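Local structure of probable transcriptional regulatory protein, Rv1404 (2NYX) at residues V16-D19 and A20-A24; L51-L54 and S55-P59; L92-P95 and T96-E100; R114-T117 and E118-T122; R126-E129 and Q130-P133. The protein probably binds DNA as a dimeric transcription factor of the MarR family, regulating transcription through a winged helix-turn-helix fold. One frame throughout, in Å; residues are numbered along the deposited sequence.

Contact 1 of 5, residues V16-D19 and A20-A24; sequences VITD and ALLTA
Ala20 takes the first rung of the ladder between residues 16-19 and 20-24: its backbone N donates to Val16 O at 3.0 Å, with an N-H...O angle of 167°, and its methyl rests against the carbonyl oxygens of Val16 and Ile17. Leu21 follows with a bond from its N to Ile17 O. The side chains of Leu21 and Ile17 run alongside each other in the same direction, and Leu21 CD2 meets Ile17 CG2 at 3.7 Å; this methyl of Ile17 faces onward because it stands anti to the backbone N, with CG1 taking the place beside that N (chi1 -74°). At Leu22 the pattern repeats. Its N bonds to Thr18 O and more weakly to Asp19 O, while CD2 comes within 3.9 Å of both Thr18 CG2 and Asp19 OD1, so one methyl lies between the methyl of Thr18 and the carboxylate of Asp19. Thr23 N closes the series with a long, weak bond to Asp19 O at 3.4 Å. The buried side of this turn faces the second subunit, where Thr18 packs on Ile124, Leu21 on Leu139 and Leu22 on Arg120 of that chain; Asp19 OD1 forms a long, weak ion pair with its Arg121. These are the i to i+4 contacts, with a few i to i+3, of an amphipathic alpha-helix, here helix 16-24, which contributes to the helical dimer interface characteristic of MarR proteins.

Contact 2 of 5, residues L51-L54 and S55-P59; sequences LVIL and SNHGP
His57 crosses the side chain of Ile53, one turn back in the helix, and its own side chain can be traced outward from the backbone. CB sits 3.4 Å from Ile53 O, the oxygen that also receives a 2.7 Å hydrogen bond from His57 N. CG is beside the backbone N and anti to the carbonyl carbon (chi1 -65°), which turns the CD2 edge of the ring back to the same residue: CD2 meets Ile53 CG2 at 3.5 Å, while Ile53 O lies at the ring edge, in its plane. One residue earlier, Val52 O receives Asn56 N at 3.0 Å, and Val52 CG1 runs beside the amide, 3.8 Å from Asn56 ND2. At the C-terminal end, Gly58 N reaches Leu54 O at 3.0 Å from above the carbonyl plane; Gly58 then leaves helical geometry with a positive phi of 84°, and Leu54 CD2 packs against its carbonyl oxygen. Around this end of helix 45-57, Ile53 and His57 face helix 62-69 through Leu68, whereas Leu51 and Leu54 lie on Ile89 and Leu105 of strands 89-92 and 102-105. Val52 and Asn56 turn instead to Arg26 of the second subunit.

Contact 3 of 5, residues L92-P95 and T96-E100; sequences LPHP and TSRRE
The wing of the winged helix-turn-helix, the loop between antiparallel strands 89-92 and 102-105, is folded round the imidazole of His94, which meets Thr96, Ser97, Arg98 and Glu100. With CG anti to the backbone N (chi1 -178°), the ring reaches across the inside of the loop. ND1 donates to Ser97 O at 3.0 Å, though the bond is bent (N-H...O 141°) and the donor stands well above the carbonyl plane. Arg98 crosses the ring, its CD over one face in a CH-pi position, and the guanidinium is turned only 24° from the imidazole plane; the modelled fit of CD is too tight, so its exact closeness is doubtful. On the opposite face lies Pro95 CD, so the ring is held between the proline and the arginine chain. Thr96 lies alongside, with OG1 3.4 Å from His94 CE1. Towards the base of the loop, His94 CB touches Glu100 O at 3.3 Å, and Glu100 OE2 makes a long salt bridge with Arg98 NE at 3.6 Å while accepting a hydrogen bond from Asn61 ND2. His94 and Pro95 also pack on Leu102. The single bent bond to Ser97 O, with ND1 as donor, probably limits the ring's rotation. The nearby carboxylate may favour a positive imidazole and the arginine oppose it, their effects partly cancelling.

Contact 4 of 5, residues R114-T117 and E118-T122; sequences RQVT and EHRRT
Glu118, Thr117 and Val116 bury the most surface where residues 114-117 meet 118-122, in the middle of helix 107-128. Glu118 N donates to Arg114 O at 2.9 Å, and its side chain stays close to the backbone at first: CB touches that same oxygen and CG lies 3.7 Å from Gln115 O, before the bend at chi2 carries the carboxylate off. Thr117 takes part through its carbonyl, which receives Arg121 N at 3.0 Å, and Arg121 CB rests near the same oxygen. The hydroxyl of Thr117 turns elsewhere, bonding to Val113 O of the previous turn and to Arg26 NH2 of the second subunit. Val116 O accepts from Arg120 N, and the two side chains run alongside in the same direction; Val116 CG1 meets Arg120 NH2 at 3.6 Å. This buried arginine is held at its guanidinium by Ser35 OG, through NE, and by Ser25 OG of the second subunit, through NH1. The partners of Arg121 are also across the interface, where NH2 forms salt bridges with Asp15 and Asp19 of the second subunit, although the equivalent Asp19 pair in the other direction is long and weak. On another side of the helix, Gln115 O takes two bonds from His119: the backbone N at 3.1 Å and the ring ND1 at 2.7 Å, arriving from opposite faces of the carbonyl plane. The ring bond is consistent with a hydrogen on ND1 and would limit rotation of the imidazole, while the second bond probably draws further electron density onto the oxygen.

Contact 5 of 5, residues R126-E129 and Q130-P133; sequences RIVE and QMAP
Val128 and the selenomethionine Met131 form the tight part of this contact, their side chains crossing at an angle so that Met131 CE closes to 3.5 Å of Val128 CG2, less than the usual van der Waals separation. Beyond CG the Met131 chain is extended, and CG itself rests 3.5 Å from Val128 O. Its first torsion (chi1 -36°) sets CG beside the backbone N and directs the extended chain towards the valine. The second subunit faces this side: Val128 packs on its Val14, Met131 on its Phe146 and Ile127 on its Gly150. Between the two parts of the contact runs the backbone of a type I beta turn from Val128 to Met131, through which the chain leaves long helix 107-128 towards helix 139-150. Met131 N donates to Val128 O at 3.2 Å, and Gln130 N donates to Ile127 O at 3.1 Å. Both donors stand far above the carbonyl planes, by more than 60°, as the chain turns away from the helix axis. The solvent side, by contrast, is loosely made. Gln130 lies alongside Arg126, pointing the same way, its CG 3.7 Å from Arg126 O and its OE1 3.8 Å from Arg126 NH1. The amide and guanidinium planes are turned 63° against each other. That oxygen has no hydrogen-bonding partner in the model although the contact buries it, while the guanidinium is engaged through NE in a salt bridge with Glu123.

Contact 3 is wholly at the surface, on the wing, whereas the other four are partly buried and all touch the second subunit. Contacts 4 and 5 share helix 107-128, their centres 18 Å apart: the first lies within the helix, with Thr117, Arg120 and Arg121 reaching across the interface, the second at its end, where regular bonding gives way to a turn. Contact 1, on helix 16-24, meets residues of contact 4 in the partner chain by packing and a weak ion pair. Contact 2 touches contact 3 where Pro59 CG packs on Leu92 CD1. Apolar packing is marked in contacts 1 and 5, while histidines feature in contacts 2, 3 and 4.

Contact 1 of 5, residues V16-D19 and A20-A24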
loop_
_atom_site.group_PDB
_atom_site.type_symbol
_atom_site.label_atom_id
_atom_site.label_comp_id
_atom_site.label_asym_id
_atom_site.label_seq_id
_atom_site.Cartn_x
_atom_site.Cartn_y
_atom_site.Cartn_z
ATOM N N VAL B 16 -3.815 -20.427 3.633
ATOM C CA VAL B 16 -2.702 -20.789 2.773
ATOM C C VAL B 16 -2.783 -19.866 1.552
ATOM O O VAL B 16 -1.763 -19.407 1.039
ATOM C CB VAL B 16 -2.748 -22.284 2.371
ATOM C CG1 VAL B 16 -1.879 -22.567 1.154
ATOM C CG2 VAL B 16 -2.308 -23.161 3.543
ATOM N N ILE B 17 -4.010 -19.587 1.117
ATOM C CA ILE B 17 -4.262 -18.687 0.003
ATOM C C ILE B 17 -3.816 -17.286 0.386
ATOM O O ILE B 17 -3.137 -16.617 -0.394
ATOM C CB ILE B 17 -5.757 -18.701 -0.426
ATOM C CG1 ILE B 17 -6.102 -19.988 -1.187
ATOM C CG2 ILE B 17 -6.120 -17.468 -1.257
ATOM C CD1 ILE B 17 -5.522 -20.077 -2.602
ATOM N N THR B 18 -4.181 -16.869 1.600
ATOM C CA THR B 18 -3.821 -15.560 2.140
ATOM C C THR B 18 -2.318 -15.382 2.203
ATOM O O THR B 18 -1.809 -14.333 1.831
ATOM C CB THR B 18 -4.455 -15.306 3.528
ATOM O OG1 THR B 18 -5.852 -15.073 3.365
ATOM C CG2 THR B 18 -3.857 -14.078 4.192
ATOM N N ASP B 19 -1.616 -16.410 2.668
ATOM C CA ASP B 19 -0.159 -16.387 2.703
ATOM C C ASP B 19 0.437 -16.265 1.318
ATOM O O ASP B 19 1.308 -15.435 1.095
ATOM C CB ASP B 19 0.394 -17.622 3.407
ATOM C CG ASP B 19 0.741 -17.361 4.858
ATOM O OD1 ASP B 19 0.360 -16.293 5.403
ATOM O OD2 ASP B 19 1.400 -18.236 5.461
ATOM N N ALA B 20 -0.042 -17.079 0.386
ATOM C CA ALA B 20 0.416 -17.003 -0.992
ATOM C C ALA B 20 0.211 -15.594 -1.537
ATOM O O ALA B 20 1.008 -15.108 -2.331
ATOM C CB ALA B 20 -0.300 -18.025 -1.848
ATOM N N LEU B 21 -0.852 -14.946 -1.076
ATOM C CA LEU B 21 -1.216 -13.596 -1.482
ATOM C C LEU B 21 -0.336 -12.494 -0.899
ATOM O O LEU B 21 -0.151 -11.464 -1.530
ATOM C CB LEU B 21 -2.676 -13.332 -1.114
ATOM C CG LEU B 21 -3.793 -13.239 -2.160
ATOM C CD1 LEU B 21 -3.429 -13.805 -3.532
ATOM C CD2 LEU B 21 -5.052 -13.891 -1.592
ATOM N N LEU B 22 0.174 -12.677 0.315
ATOM C CA LEU B 22 1.117 -11.712 0.878
ATOM C C LEU B 22 2.381 -11.639 0.029
ATOM O O LEU B 22 2.876 -10.548 -0.268
ATOM C CB LEU B 22 1.501 -12.073 2.307
ATOM C CG LEU B 22 0.661 -11.602 3.494
ATOM C CD1 LEU B 22 -0.146 -10.361 3.176
ATOM C CD2 LEU B 22 -0.225 -12.726 3.987
ATOM N N THR B 23 2.887 -12.811 -0.356
ATOM C CA THR B 23 4.045 -12.944 -1.222
ATOM C C THR B 23 3.766 -12.389 -2.628
ATOM O O THR B 23 4.515 -11.555 -3.126
ATOM C CB THR B 23 4.471 -14.428 -1.297
ATOM O OG1 THR B 23 4.761 -14.904 0.025
ATOM C CG2 THR B 23 5.706 -14.635 -2.196
ATOM N N ALA B 24 2.677 -12.845 -3.243
ATOM C CA ALA B 24 2.324 -12.529 -4.630
ATOM C C ALA B 24 2.043 -11.053 -4.892
ATOM O O ALA B 24 2.160 -10.583 -6.031
ATOM C CB ALA B 24 1.119 -13.338 -5.039
#

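Contact 2 of 5, residues L51-L54 and S55-P59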
loop_
_atom_site.group_PDB
_atom_site.type_symbol
_atom_site.label_atom_id
_atom_site.label_comp_id
_atom_site.label_asym_id
_atom_site.label_seq_id
_atom_site.Cartn_x
_atom_site.Cartn_y
_atom_site.Cartn_z
ATOM N N LEU B 51 -7.518 10.313 0.502
ATOM C CA LEU B 51 -7.812 11.101 -0.696
ATOM C C LEU B 51 -8.631 10.306 -1.709
ATOM O O LEU B 51 -9.556 10.838 -2.298
ATOM C CB LEU B 51 -6.532 11.645 -1.337
ATOM C CG LEU B 51 -5.600 12.531 -0.509
ATOM C CD1 LEU B 51 -4.460 12.994 -1.364
ATOM C CD2 LEU B 51 -6.338 13.707 0.055
ATOM N N VAL B 52 -8.304 9.029 -1.882
ATOM C CA VAL B 52 -9.008 8.177 -2.829
ATOM C C VAL B 52 -10.435 7.936 -2.375
ATOM O O VAL B 52 -11.368 7.983 -3.184
ATOM C CB VAL B 52 -8.277 6.830 -3.056
ATOM C CG1 VAL B 52 -9.111 5.906 -3.946
ATOM C CG2 VAL B 52 -6.908 7.085 -3.671
ATOM N N ILE B 53 -10.609 7.693 -1.082
ATOM C CA ILE B 53 -11.951 7.540 -0.522
ATOM C C ILE B 53 -12.770 8.802 -0.801
ATOM O O ILE B 53 -13.946 8.718 -1.175
ATOM C CB ILE B 53 -11.913 7.186 0.978
ATOM C CG1 ILE B 53 -11.079 5.920 1.192
ATOM C CG2 ILE B 53 -13.314 6.954 1.515
ATOM C CD1 ILE B 53 -11.094 5.383 2.610
ATOM N N LEU B 54 -12.135 9.964 -0.677
ATOM C CA LEU B 54 -12.844 11.223 -0.909
ATOM C C LEU B 54 -13.240 11.458 -2.375
ATOM O O LEU B 54 -14.316 12.017 -2.639
ATOM C CB LEU B 54 -12.122 12.425 -0.278
ATOM C CG LEU B 54 -12.218 12.485 1.254
ATOM C CD1 LEU B 54 -11.409 13.638 1.818
ATOM C CD2 LEU B 54 -13.667 12.584 1.726
ATOM N N SER B 55 -12.412 11.005 -3.319
ATOM C CA SER B 55 -12.791 11.122 -4.733
ATOM C C SER B 55 -13.906 10.151 -5.104
ATOM O O SER B 55 -14.768 10.476 -5.925
ATOM C CB SER B 55 -11.596 10.961 -5.667
ATOM O OG SER B 55 -11.206 9.616 -5.738
ATOM N N ASN B 56 -13.898 8.975 -4.473
ATOM C CA ASN B 56 -14.966 7.982 -4.631
ATOM C C ASN B 56 -16.261 8.243 -3.870
ATOM O O ASN B 56 -17.335 7.927 -4.370
ATOM C CB ASN B 56 -14.455 6.594 -4.257
ATOM C CG ASN B 56 -13.514 6.037 -5.279
ATOM O OD1 ASN B 56 -13.507 6.478 -6.430
ATOM N ND2 ASN B 56 -12.706 5.065 -4.876
ATOM N N HIS B 57 -16.178 8.793 -2.664
ATOM C CA HIS B 57 -17.400 8.933 -1.858
ATOM C C HIS B 57 -17.996 10.335 -1.810
ATOM O O HIS B 57 -19.150 10.508 -1.413
ATOM C CB HIS B 57 -17.220 8.343 -0.460
ATOM C CG HIS B 57 -17.010 6.867 -0.475
ATOM N ND1 HIS B 57 -18.037 5.970 -0.296
ATOM C CD2 HIS B 57 -15.901 6.127 -0.704
ATOM C CE1 HIS B 57 -17.566 4.740 -0.391
ATOM N NE2 HIS B 57 -16.271 4.810 -0.637
ATOM N N GLY B 58 -17.222 11.317 -2.255
ATOM C CA GLY B 58 -17.657 12.697 -2.223
ATOM C C GLY B 58 -17.353 13.234 -0.850
ATOM O O GLY B 58 -16.512 12.668 -0.149
ATOM N N PRO B 59 -18.004 14.348 -0.464
ATOM C CA PRO B 59 -17.869 14.841 0.895
ATOM C C PRO B 59 -18.570 13.920 1.880
ATOM O O PRO B 59 -19.716 13.531 1.656
ATOM C CB PRO B 59 -18.544 16.220 0.841
ATOM C CG PRO B 59 -18.587 16.555 -0.612
ATOM C CD PRO B 59 -18.842 15.244 -1.266
#

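Contact 3 of 5, residues L92-P95 and T96-E100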
loop_
_atom_site.group_PDB
_atom_site.type_symbol
_atom_site.label_atom_id
_atom_site.label_comp_id
_atom_site.label_asym_id
_atom_site.label_seq_id
_atom_site.Cartn_x
_atom_site.Cartn_y
_atom_site.Cartn_z
ATOM N N LEU B 92 -16.155 21.259 4.931
ATOM C CA LEU B 92 -17.387 21.877 4.444
ATOM C C LEU B 92 -18.543 21.743 5.441
ATOM O O LEU B 92 -18.592 20.770 6.186
ATOM C CB LEU B 92 -17.818 21.256 3.110
ATOM C CG LEU B 92 -16.834 20.963 1.979
ATOM C CD1 LEU B 92 -17.550 20.143 0.927
ATOM C CD2 LEU B 92 -16.246 22.219 1.372
ATOM N N PRO B 93 -19.494 22.705 5.435
ATOM C CA PRO B 93 -20.653 22.622 6.323
ATOM C C PRO B 93 -21.530 21.424 5.979
ATOM O O PRO B 93 -21.648 21.064 4.807
ATOM C CB PRO B 93 -21.411 23.924 6.033
ATOM C CG PRO B 93 -20.410 24.831 5.433
ATOM C CD PRO B 93 -19.556 23.919 4.606
ATOM N N HIS B 94 -22.120 20.798 6.992
ATOM C CA HIS B 94 -23.016 19.672 6.758
ATOM C C HIS B 94 -24.316 20.197 6.133
ATOM O O HIS B 94 -24.873 21.180 6.622
ATOM C CB HIS B 94 -23.279 18.908 8.063
ATOM C CG HIS B 94 -24.164 17.712 7.897
ATOM N ND1 HIS B 94 -25.532 17.770 8.058
ATOM C CD2 HIS B 94 -23.879 16.431 7.572
ATOM C CE1 HIS B 94 -26.051 16.576 7.838
ATOM N NE2 HIS B 94 -25.069 15.745 7.543
ATOM N N PRO B 95 -24.794 19.550 5.050
ATOM C CA PRO B 95 -25.972 19.990 4.290
ATOM C C PRO B 95 -27.244 20.182 5.122
ATOM O O PRO B 95 -27.920 21.199 4.961
ATOM C CB PRO B 95 -26.174 18.863 3.267
ATOM C CG PRO B 95 -25.407 17.704 3.803
ATOM C CD PRO B 95 -24.229 18.318 4.479
ATOM N N THR B 96 -27.559 19.220 5.991
ATOM C CA THR B 96 -28.771 19.264 6.817
ATOM C C THR B 96 -28.513 20.015 8.137
ATOM O O THR B 96 -28.100 21.178 8.122
ATOM C CB THR B 96 -29.333 17.840 7.092
ATOM O OG1 THR B 96 -28.905 16.932 6.067
ATOM C CG2 THR B 96 -30.870 17.859 7.167
ATOM N N SER B 97 -28.764 19.359 9.269
ATOM C CA SER B 97 -28.458 19.920 10.587
ATOM C C SER B 97 -26.943 19.857 10.798
ATOM O O SER B 97 -26.192 20.138 9.860
ATOM C CB SER B 97 -29.197 19.147 11.683
ATOM O OG SER B 97 -30.566 18.986 11.362
ATOM N N ARG B 98 -26.507 19.493 12.012
ATOM C CA ARG B 98 -25.092 19.210 12.336
ATOM C C ARG B 98 -24.188 20.373 11.921
ATOM O O ARG B 98 -24.222 20.768 10.758
ATOM C CB ARG B 98 -24.658 17.915 11.656
ATOM C CG ARG B 98 -25.535 16.714 11.993
ATOM C CD ARG B 98 -25.591 15.735 10.828
ATOM N NE ARG B 98 -26.255 14.470 11.151
ATOM C CZ ARG B 98 -27.571 14.314 11.300
ATOM N NH1 ARG B 98 -28.396 15.351 11.172
ATOM N NH2 ARG B 98 -28.063 13.115 11.589
ATOM N N ARG B 99 -23.327 20.915 12.787
ATOM C CA ARG B 99 -22.657 20.311 13.951
ATOM C C ARG B 99 -21.340 19.667 13.531
ATOM O O ARG B 99 -20.284 20.276 13.719
ATOM C CB ARG B 99 -23.512 19.416 14.863
ATOM C CG ARG B 99 -22.957 19.414 16.295
ATOM C CD ARG B 99 -23.921 18.867 17.324
ATOM N NE ARG B 99 -23.798 17.420 17.457
ATOM C CZ ARG B 99 -24.501 16.674 18.304
ATOM N NH1 ARG B 99 -25.391 17.231 19.116
ATOM N NH2 ARG B 99 -24.307 15.360 18.332
ATOM N N GLU B 100 -21.374 18.477 12.937
ATOM C CA GLU B 100 -20.130 17.941 12.364
ATOM C C GLU B 100 -19.843 18.547 10.983
ATOM O O GLU B 100 -20.753 18.778 10.191
ATOM C CB GLU B 100 -20.073 16.397 12.346
ATOM C CG GLU B 100 -20.789 15.706 11.180
ATOM C CD GLU B 100 -22.136 15.090 11.562
ATOM O OE1 GLU B 100 -22.681 15.417 12.647
ATOM O OE2 GLU B 100 -22.648 14.265 10.769
#

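Contact 4 of 5, residues R114-T117 and E118-T122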
loop_
_atom_site.group_PDB
_atom_site.type_symbol
_atom_site.label_atom_id
_atom_site.label_comp_id
_atom_site.label_asym_id
_atom_site.label_seq_id
_atom_site.Cartn_x
_atom_site.Cartn_y
_atom_site.Cartn_z
ATOM N N ARG B 114 -5.178 11.933 -9.195
ATOM C CA ARG B 114 -5.128 11.687 -10.635
ATOM C C ARG B 114 -3.709 11.390 -11.118
ATOM O O ARG B 114 -3.506 10.477 -11.909
ATOM C CB ARG B 114 -5.728 12.872 -11.393
ATOM C CG ARG B 114 -5.693 12.752 -12.912
ATOM C CD ARG B 114 -6.475 13.912 -13.570
ATOM N NE ARG B 114 -5.893 14.405 -14.828
ATOM C CZ ARG B 114 -5.755 13.691 -15.953
ATOM N NH1 ARG B 114 -6.124 12.408 -16.004
ATOM N NH2 ARG B 114 -5.221 14.260 -17.034
ATOM N N GLN B 115 -2.744 12.167 -10.631
ATOM C CA GLN B 115 -1.330 12.008 -10.983
ATOM C C GLN B 115 -0.708 10.676 -10.547
ATOM O O GLN B 115 -0.060 10.000 -11.332
ATOM C CB GLN B 115 -0.517 13.160 -10.406
ATOM C CG GLN B 115 -0.554 14.412 -11.240
ATOM C CD GLN B 115 0.393 15.474 -10.708
ATOM O OE1 GLN B 115 1.474 15.691 -11.268
ATOM N NE2 GLN B 115 0.002 16.131 -9.614
ATOM N N VAL B 116 -0.908 10.329 -9.282
ATOM C CA VAL B 116 -0.476 9.067 -8.719
ATOM C C VAL B 116 -1.099 7.902 -9.497
ATOM O O VAL B 116 -0.418 6.924 -9.823
ATOM C CB VAL B 116 -0.844 8.998 -7.209
ATOM C CG1 VAL B 116 -0.767 7.580 -6.666
ATOM C CG2 VAL B 116 0.047 9.926 -6.395
ATOM N N THR B 117 -2.389 8.017 -9.807
ATOM C CA THR B 117 -3.094 6.962 -10.542
ATOM C C THR B 117 -2.552 6.783 -11.955
ATOM O O THR B 117 -2.292 5.656 -12.368
ATOM C CB THR B 117 -4.628 7.178 -10.557
ATOM O OG1 THR B 117 -5.082 7.364 -9.216
ATOM C CG2 THR B 117 -5.353 5.971 -11.151
ATOM N N GLU B 118 -2.362 7.882 -12.681
ATOM C CA GLU B 118 -1.914 7.802 -14.072
ATOM C C GLU B 118 -0.499 7.233 -14.153
ATOM O O GLU B 118 -0.212 6.428 -15.031
ATOM C CB GLU B 118 -2.074 9.145 -14.824
ATOM C CG GLU B 118 -0.808 10.014 -14.961
ATOM C CD GLU B 118 -0.117 9.907 -16.336
ATOM O OE1 GLU B 118 0.821 9.078 -16.491
ATOM O OE2 GLU B 118 -0.501 10.666 -17.263
ATOM N N HIS B 119 0.357 7.613 -13.207
ATOM C CA HIS B 119 1.734 7.128 -13.163
ATOM C C HIS B 119 1.850 5.642 -12.837
ATOM O O HIS B 119 2.695 4.937 -13.408
ATOM C CB HIS B 119 2.576 7.963 -12.199
ATOM C CG HIS B 119 2.948 9.305 -12.749
ATOM N ND1 HIS B 119 2.368 10.478 -12.314
ATOM C CD2 HIS B 119 3.824 9.657 -13.721
ATOM C CE1 HIS B 119 2.879 11.493 -12.985
ATOM N NE2 HIS B 119 3.766 11.023 -13.844
ATOM N N ARG B 120 0.996 5.174 -11.933
ATOM C CA ARG B 120 0.961 3.774 -11.578
ATOM C C ARG B 120 0.436 2.945 -12.749
ATOM O O ARG B 120 0.942 1.847 -13.019
ATOM C CB ARG B 120 0.110 3.550 -10.327
ATOM C CG ARG B 120 0.193 2.135 -9.753
ATOM C CD ARG B 120 -0.793 1.934 -8.622
ATOM N NE ARG B 120 -0.610 2.960 -7.601
ATOM C CZ ARG B 120 -1.416 3.165 -6.565
ATOM N NH1 ARG B 120 -2.489 2.411 -6.377
ATOM N NH2 ARG B 120 -1.131 4.134 -5.709
ATOM N N ARG B 121 -0.571 3.465 -13.447
ATOM C CA ARG B 121 -1.096 2.770 -14.609
ATOM C C ARG B 121 -0.021 2.595 -15.683
ATOM O O ARG B 121 0.049 1.543 -16.313
ATOM C CB ARG B 121 -2.315 3.483 -15.191
ATOM C CG ARG B 121 -3.131 2.575 -16.077
ATOM C CD ARG B 121 -4.068 3.315 -16.993
ATOM N NE ARG B 121 -4.868 2.371 -17.780
ATOM C CZ ARG B 121 -4.501 1.854 -18.951
ATOM N NH1 ARG B 121 -3.337 2.180 -19.493
ATOM N NH2 ARG B 121 -5.302 1.009 -19.583
ATOM N N THR B 122 0.813 3.615 -15.879
ATOM C CA THR B 122 1.894 3.554 -16.864
ATOM C C THR B 122 2.910 2.459 -16.511
ATOM O O THR B 122 3.393 1.759 -17.401
ATOM C CB THR B 122 2.595 4.930 -17.058
ATOM O OG1 THR B 122 1.618 5.945 -17.296
ATOM C CG2 THR B 122 3.542 4.907 -18.247
#

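Contact 5 of 5, residues R126-E129 and Q130-P133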
loop_
_atom_site.group_PDB
_atom_site.type_symbol
_atom_site.label_atom_id
_atom_site.label_comp_id
_atom_site.label_asym_id
_atom_site.label_seq_id
_atom_site.Cartn_x
_atom_site.Cartn_y
_atom_site.Cartn_z
ATOM N N ARG B 126 3.359 -1.267 -18.710
ATOM C CA ARG B 126 4.718 -1.608 -19.116
ATOM C C ARG B 126 5.053 -3.049 -18.726
ATOM O O ARG B 126 5.658 -3.799 -19.501
ATOM C CB ARG B 126 5.723 -0.645 -18.485
ATOM C CG ARG B 126 7.145 -0.794 -19.007
ATOM C CD ARG B 126 8.155 -0.112 -18.091
ATOM N NE ARG B 126 8.216 -0.738 -16.765
ATOM C CZ ARG B 126 8.957 -1.804 -16.464
ATOM N NH1 ARG B 126 9.707 -2.388 -17.392
ATOM N NH2 ARG B 126 8.944 -2.293 -15.231
ATOM N N ILE B 127 4.654 -3.430 -17.521
ATOM C CA ILE B 127 4.864 -4.786 -17.038
ATOM C C ILE B 127 3.897 -5.789 -17.694
ATOM O O ILE B 127 4.271 -6.929 -17.965
ATOM C CB ILE B 127 4.835 -4.822 -15.494
ATOM C CG1 ILE B 127 6.053 -4.053 -14.964
ATOM C CG2 ILE B 127 4.832 -6.258 -14.982
ATOM C CD1 ILE B 127 6.056 -3.765 -13.482
ATOM N N VAL B 128 2.672 -5.351 -17.983
ATOM C CA VAL B 128 1.692 -6.190 -18.679
ATOM C C VAL B 128 2.090 -6.492 -20.136
ATOM O O VAL B 128 1.757 -7.557 -20.659
ATOM C CB VAL B 128 0.263 -5.586 -18.609
ATOM C CG1 VAL B 128 -0.726 -6.414 -19.402
ATOM C CG2 VAL B 128 -0.203 -5.509 -17.171
ATOM N N GLU B 129 2.794 -5.565 -20.783
ATOM C CA GLU B 129 3.301 -5.787 -22.137
ATOM C C GLU B 129 4.289 -6.953 -22.178
ATOM O O GLU B 129 4.483 -7.576 -23.222
ATOM C CB GLU B 129 3.972 -4.524 -22.688
ATOM C CG GLU B 129 3.019 -3.402 -23.077
ATOM C CD GLU B 129 2.320 -3.617 -24.419
ATOM O OE1 GLU B 129 2.951 -4.129 -25.379
ATOM O OE2 GLU B 129 1.130 -3.243 -24.519
ATOM N N GLN B 130 4.889 -7.245 -21.026
ATOM C CA GLN B 130 5.891 -8.297 -20.885
ATOM C C GLN B 130 5.333 -9.697 -20.592
ATOM O O GLN B 130 6.074 -10.673 -20.648
ATOM C CB GLN B 130 6.934 -7.902 -19.833
ATOM C CG GLN B 130 7.779 -6.701 -20.243
ATOM C CD GLN B 130 8.820 -6.318 -19.208
ATOM O OE1 GLN B 130 8.491 -5.965 -18.068
ATOM N NE2 GLN B 130 10.089 -6.370 -19.605
HETATM N N MSE B 131 4.042 -9.804 -20.293
HETATM C CA MSE B 131 3.406 -11.120 -20.177
HETATM C C MSE B 131 3.137 -11.651 -21.583
HETATM O O MSE B 131 2.536 -10.944 -22.399
HETATM C CB MSE B 131 2.090 -11.042 -19.401
HETATM C CG MSE B 131 2.079 -10.046 -18.251
HETATM SE SE MSE B 131 0.507 -10.256 -17.091
HETATM C CE MSE B 131 0.651 -8.668 -16.059
ATOM N N ALA B 132 3.584 -12.878 -21.867
ATOM C CA ALA B 132 3.380 -13.496 -23.181
ATOM C C ALA B 132 1.906 -13.473 -23.574
ATOM O O ALA B 132 1.046 -13.698 -22.737
ATOM C CB ALA B 132 3.917 -14.929 -23.202
ATOM N N PRO B 133 1.605 -13.175 -24.846
ATOM C CA PRO B 133 0.200 -13.194 -25.250
ATOM C C PRO B 133 -0.503 -14.515 -24.928
ATOM O O PRO B 133 -1.692 -14.506 -24.612
ATOM C CB PRO B 133 0.265 -12.959 -26.765
ATOM C CG PRO B 133 1.540 -12.209 -26.974
ATOM C CD PRO B 133 2.491 -12.781 -25.958
#